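PDB 2VPZ: hypothetical membrane spanning protein from Thermus thermophilus, which probably serves as the membrane-anchoring, quinone-binding subunit of a polysulfide reductase complex, passing electrons from quinol in the lipid bilayer to its partner subunits. Local coordinates for residues L179-P191 against Y210-W222. Numbering follows the deposited sequence.
Sequences LAGASLLLALLYP and YGLFLLLGLGTFW
Ala187 O lies at the edge of the Tyr210 ring, in its plane, while CD2 of Tyr190 and CG of Pro191 approach that ring obliquely; Tyr210 OH in turn sits at the edge of the Tyr190 ring, near its plane. Toward the other end, the edge of the Phe221 ring meets the backbone of Gly181, with CZ 3.8 Å from CA and Gly181 N in the ring plane. Tyr210 OH donates to Ala187 O, though the modelled separation of 2.4 Å is doubtfully short. The phenol gets there because CG stands anti to the backbone N (chi1 -161°). This carbonyl lies in the last turn of helix 175-189, where Pro191 has no N-H to return to it, so a tyrosine hydroxyl suits the place. The Tyr190 and Tyr210 side chains cross at about a right angle, and Tyr190 OH bonds to Leu143 O.

Between the aromatic ends the helices run nearly antiparallel, at 155°, with axes 10.4 Å apart. CD2 of Leu214 packs on the small Ala187, 3.8 Å from its CB, and CD1 meets Leu188 CD1 at 3.7 Å. Leu184 lays CD1 3.4 Å from Gly217 O, while its CD2 occupies space that a CB on Gly217 would need. That oxygen accepts from both Thr220 N and Thr220 OG1. Two predicted transmembrane helices are thus joined mainly by apolar packing, the phenol facing a carbonyl that proline deprives of its usual N-H.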
loop_
_atom_site.group_PDB
_atom_site.type_symbol
_atom_site.label_atom_id
_atom_site.label_comp_id
_atom_site.label_asym_id
_atom_site.label_seq_id
_atom_site.Cartn_x
_atom_site.Cartn_y
_atom_site.Cartn_z
ATOM N N LEU C 179 35.585 28.087 -23.226
ATOM C CA LEU C 179 35.262 26.893 -22.430
ATOM C C LEU C 179 35.031 27.149 -20.925
ATOM O O LEU C 179 34.313 26.392 -20.262
ATOM C CB LEU C 179 36.338 25.800 -22.620
ATOM C CG LEU C 179 36.403 25.246 -24.048
ATOM C CD1 LEU C 179 37.517 24.203 -24.168
ATOM C CD2 LEU C 179 35.039 24.649 -24.438
ATOM N N ALA C 180 35.645 28.195 -20.383
ATOM C CA ALA C 180 35.455 28.553 -18.970
ATOM C C ALA C 180 34.107 29.307 -18.806
ATOM O O ALA C 180 33.478 29.249 -17.744
ATOM C CB ALA C 180 36.655 29.400 -18.439
ATOM N N GLY C 181 33.684 30.002 -19.861
ATOM C CA GLY C 181 32.398 30.698 -19.874
ATOM C C GLY C 181 31.254 29.682 -19.949
ATOM O O GLY C 181 30.213 29.826 -19.280
ATOM N N ALA C 182 31.447 28.637 -20.753
ATOM C CA ALA C 182 30.488 27.534 -20.897
ATOM C C ALA C 182 30.330 26.801 -19.537
ATOM O O ALA C 182 29.214 26.711 -19.006
ATOM C CB ALA C 182 30.972 26.540 -21.999
ATOM N N SER C 183 31.444 26.320 -18.976
ATOM C CA SER C 183 31.495 25.626 -17.674
ATOM C C SER C 183 30.839 26.454 -16.550
ATOM O O SER C 183 30.067 25.920 -15.751
ATOM C CB SER C 183 32.939 25.276 -17.242
ATOM O OG SER C 183 33.678 24.586 -18.230
ATOM N N LEU C 184 31.127 27.746 -16.471
ATOM C CA LEU C 184 30.542 28.546 -15.396
ATOM C C LEU C 184 29.067 28.835 -15.622
ATOM O O LEU C 184 28.312 29.016 -14.662
ATOM C CB LEU C 184 31.334 29.849 -15.132
ATOM C CG LEU C 184 32.842 29.688 -14.829
ATOM C CD1 LEU C 184 33.570 31.030 -15.037
ATOM C CD2 LEU C 184 33.086 29.139 -13.408
ATOM N N LEU C 185 28.617 28.888 -16.870
ATOM C CA LEU C 185 27.196 29.107 -17.098
ATOM C C LEU C 185 26.425 27.831 -16.666
ATOM O O LEU C 185 25.479 27.930 -15.881
ATOM C CB LEU C 185 26.848 29.491 -18.556
ATOM C CG LEU C 185 25.360 29.896 -18.750
ATOM C CD1 LEU C 185 24.994 31.089 -17.833
ATOM C CD2 LEU C 185 25.069 30.239 -20.222
ATOM N N LEU C 186 26.826 26.649 -17.140
ATOM C CA LEU C 186 26.179 25.368 -16.770
ATOM C C LEU C 186 26.261 25.097 -15.218
ATOM O O LEU C 186 25.320 24.554 -14.624
ATOM C CB LEU C 186 26.748 24.165 -17.595
ATOM C CG LEU C 186 26.909 24.243 -19.134
ATOM C CD1 LEU C 186 26.924 22.829 -19.781
ATOM C CD2 LEU C 186 25.791 25.100 -19.766
ATOM N N ALA C 187 27.362 25.504 -14.576
ATOM C CA ALA C 187 27.559 25.324 -13.131
ATOM C C ALA C 187 26.600 26.206 -12.292
ATOM O O ALA C 187 26.177 25.825 -11.189
ATOM C CB ALA C 187 29.042 25.608 -12.716
ATOM N N LEU C 188 26.255 27.370 -12.837
ATOM C CA LEU C 188 25.328 28.327 -12.218
ATOM C C LEU C 188 23.854 27.853 -12.382
ATOM O O LEU C 188 23.019 28.069 -11.493
ATOM C CB LEU C 188 25.501 29.743 -12.834
ATOM C CG LEU C 188 24.472 30.815 -12.385
ATOM C CD1 LEU C 188 24.802 31.291 -10.960
ATOM C CD2 LEU C 188 24.447 31.993 -13.376
ATOM N N LEU C 189 23.544 27.189 -13.496
ATOM C CA LEU C 189 22.188 26.681 -13.744
ATOM C C LEU C 189 22.008 25.262 -13.151
ATOM O O LEU C 189 20.902 24.735 -13.109
ATOM C CB LEU C 189 21.862 26.652 -15.255
ATOM C CG LEU C 189 22.339 27.815 -16.154
ATOM C CD1 LEU C 189 22.190 27.457 -17.644
ATOM C CD2 LEU C 189 21.570 29.105 -15.826
ATOM N N TYR C 190 23.092 24.656 -12.691
ATOM C CA TYR C 190 23.025 23.321 -12.111
ATOM C C TYR C 190 22.013 23.152 -10.939
ATOM O O TYR C 190 21.116 22.302 -11.027
ATOM C CB TYR C 190 24.417 22.809 -11.697
ATOM C CG TYR C 190 24.375 21.596 -10.779
ATOM C CD1 TYR C 190 23.802 20.386 -11.196
ATOM C CD2 TYR C 190 24.887 21.666 -9.478
ATOM C CE1 TYR C 190 23.737 19.268 -10.332
ATOM C CE2 TYR C 190 24.829 20.558 -8.602
ATOM C CZ TYR C 190 24.253 19.357 -9.028
ATOM O OH TYR C 190 24.191 18.281 -8.163
ATOM N N PRO C 191 22.126 23.960 -9.841
ATOM C CA PRO C 191 21.181 23.870 -8.703
ATOM C C PRO C 191 19.681 24.011 -9.049
ATOM O O PRO C 191 18.806 23.481 -8.348
ATOM C CB PRO C 191 21.621 24.981 -7.743
ATOM C CG PRO C 191 23.057 25.255 -8.107
ATOM C CD PRO C 191 23.168 24.967 -9.597
ATOM N N TYR C 210 30.789 26.544 -3.247
ATOM C CA TYR C 210 30.240 26.522 -4.611
ATOM C C TYR C 210 30.202 27.969 -5.161
ATOM O O TYR C 210 30.821 28.277 -6.188
ATOM C CB TYR C 210 28.823 25.929 -4.583
ATOM C CG TYR C 210 28.295 25.432 -5.916
ATOM C CD1 TYR C 210 28.558 24.135 -6.353
ATOM C CD2 TYR C 210 27.575 26.278 -6.783
ATOM C CE1 TYR C 210 28.136 23.670 -7.592
ATOM C CE2 TYR C 210 27.139 25.838 -8.036
ATOM C CZ TYR C 210 27.425 24.522 -8.439
ATOM O OH TYR C 210 27.038 24.102 -9.684
ATOM N N GLY C 211 29.456 28.832 -4.474
ATOM C CA GLY C 211 29.337 30.235 -4.825
ATOM C C GLY C 211 30.677 30.955 -4.882
ATOM O O GLY C 211 30.845 31.930 -5.640
ATOM N N LEU C 212 31.648 30.499 -4.087
ATOM C CA LEU C 212 33.021 31.055 -4.064
ATOM C C LEU C 212 33.792 30.578 -5.316
ATOM O O LEU C 212 34.607 31.321 -5.876
ATOM C CB LEU C 212 33.837 30.660 -2.795
ATOM C CG LEU C 212 35.334 31.106 -2.769
ATOM C CD1 LEU C 212 35.435 32.592 -2.370
ATOM C CD2 LEU C 212 36.164 30.222 -1.812
ATOM N N PHE C 213 33.531 29.345 -5.758
ATOM C CA PHE C 213 34.160 28.779 -6.954
ATOM C C PHE C 213 33.605 29.386 -8.273
ATOM O O PHE C 213 34.341 29.481 -9.272
ATOM C CB PHE C 213 34.092 27.242 -6.904
ATOM C CG PHE C 213 35.021 26.612 -5.893
ATOM C CD1 PHE C 213 36.295 27.155 -5.688
ATOM C CD2 PHE C 213 34.634 25.508 -5.125
ATOM C CE1 PHE C 213 37.177 26.621 -4.728
ATOM C CE2 PHE C 213 35.501 24.959 -4.163
ATOM C CZ PHE C 213 36.772 25.519 -3.961
ATOM N N LEU C 214 32.330 29.795 -8.233
ATOM C CA LEU C 214 31.633 30.492 -9.338
ATOM C C LEU C 214 32.280 31.906 -9.463
ATOM O O LEU C 214 32.719 32.299 -10.549
ATOM C CB LEU C 214 30.099 30.624 -9.096
ATOM C CG LEU C 214 29.171 29.394 -9.232
ATOM C CD1 LEU C 214 27.671 29.789 -9.177
ATOM C CD2 LEU C 214 29.481 28.671 -10.553
ATOM N N LEU C 215 32.354 32.677 -8.376
ATOM C CA LEU C 215 33.020 33.993 -8.414
ATOM C C LEU C 215 34.474 33.836 -8.904
ATOM O O LEU C 215 34.876 34.417 -9.910
ATOM C CB LEU C 215 33.014 34.718 -7.052
ATOM C CG LEU C 215 31.719 35.318 -6.500
ATOM C CD1 LEU C 215 32.042 36.451 -5.492
ATOM C CD2 LEU C 215 30.839 35.862 -7.650
ATOM N N LEU C 216 35.271 33.064 -8.180
ATOM C CA LEU C 216 36.673 32.790 -8.546
ATOM C C LEU C 216 36.900 32.722 -10.088
ATOM O O LEU C 216 37.667 33.508 -10.676
ATOM C CB LEU C 216 37.188 31.479 -7.920
ATOM C CG LEU C 216 38.240 31.441 -6.802
ATOM C CD1 LEU C 216 39.512 30.678 -7.253
ATOM C CD2 LEU C 216 38.606 32.871 -6.366
ATOM N N GLY C 217 36.227 31.757 -10.714
ATOM C CA GLY C 217 36.325 31.522 -12.139
ATOM C C GLY C 217 36.061 32.707 -13.054
ATOM O O GLY C 217 36.420 32.682 -14.246
ATOM N N LEU C 218 35.432 33.752 -12.518
ATOM C CA LEU C 218 35.132 34.994 -13.268
ATOM C C LEU C 218 36.409 35.833 -13.536
ATOM O O LEU C 218 36.415 36.713 -14.404
ATOM C CB LEU C 218 34.049 35.869 -12.547
ATOM C CG LEU C 218 32.580 35.411 -12.465
ATOM C CD1 LEU C 218 31.687 36.523 -11.880
ATOM C CD2 LEU C 218 32.057 35.005 -13.854
ATOM N N GLY C 219 37.461 35.544 -12.771
ATOM C CA GLY C 219 38.758 36.169 -12.905
ATOM C C GLY C 219 39.513 35.632 -14.116
ATOM O O GLY C 219 40.655 36.026 -14.403
ATOM N N THR C 220 38.901 34.693 -14.831
ATOM C CA THR C 220 39.505 34.163 -16.058
ATOM C C THR C 220 39.299 35.206 -17.230
ATOM O O THR C 220 39.981 35.114 -18.256
ATOM C CB THR C 220 38.881 32.741 -16.460
ATOM O OG1 THR C 220 38.818 31.863 -15.341
ATOM C CG2 THR C 220 39.717 32.077 -17.596
ATOM N N PHE C 221 38.415 36.199 -17.056
ATOM C CA PHE C 221 38.095 37.267 -18.051
ATOM C C PHE C 221 38.628 38.698 -17.774
ATOM O O PHE C 221 38.329 39.632 -18.531
ATOM C CB PHE C 221 36.557 37.339 -18.243
ATOM C CG PHE C 221 35.879 36.020 -18.401
ATOM C CD1 PHE C 221 34.956 35.558 -17.444
ATOM C CD2 PHE C 221 36.178 35.220 -19.493
ATOM C CE1 PHE C 221 34.353 34.306 -17.591
ATOM C CE2 PHE C 221 35.604 33.964 -19.653
ATOM C CZ PHE C 221 34.678 33.498 -18.692
ATOM N N TRP C 222 39.416 38.811 -16.707
ATOM C CA TRP C 222 40.078 40.030 -16.141
ATOM C C TRP C 222 41.569 40.298 -16.497
ATOM O O TRP C 222 41.898 40.634 -17.648
ATOM C CB TRP C 222 39.959 40.029 -14.605
ATOM C CG TRP C 222 40.637 41.221 -13.946
ATOM C CD1 TRP C 222 40.967 42.412 -14.548
ATOM C CD2 TRP C 222 41.035 41.360 -12.562
ATOM N NE1 TRP C 222 41.527 43.266 -13.637
ATOM C CE2 TRP C 222 41.585 42.656 -12.415
ATOM C CE3 TRP C 222 40.981 40.517 -11.431
ATOM C CZ2 TRP C 222 42.076 43.143 -11.172
ATOM C CZ3 TRP C 222 41.469 40.996 -10.182
ATOM C CH2 TRP C 222 42.007 42.301 -10.075
#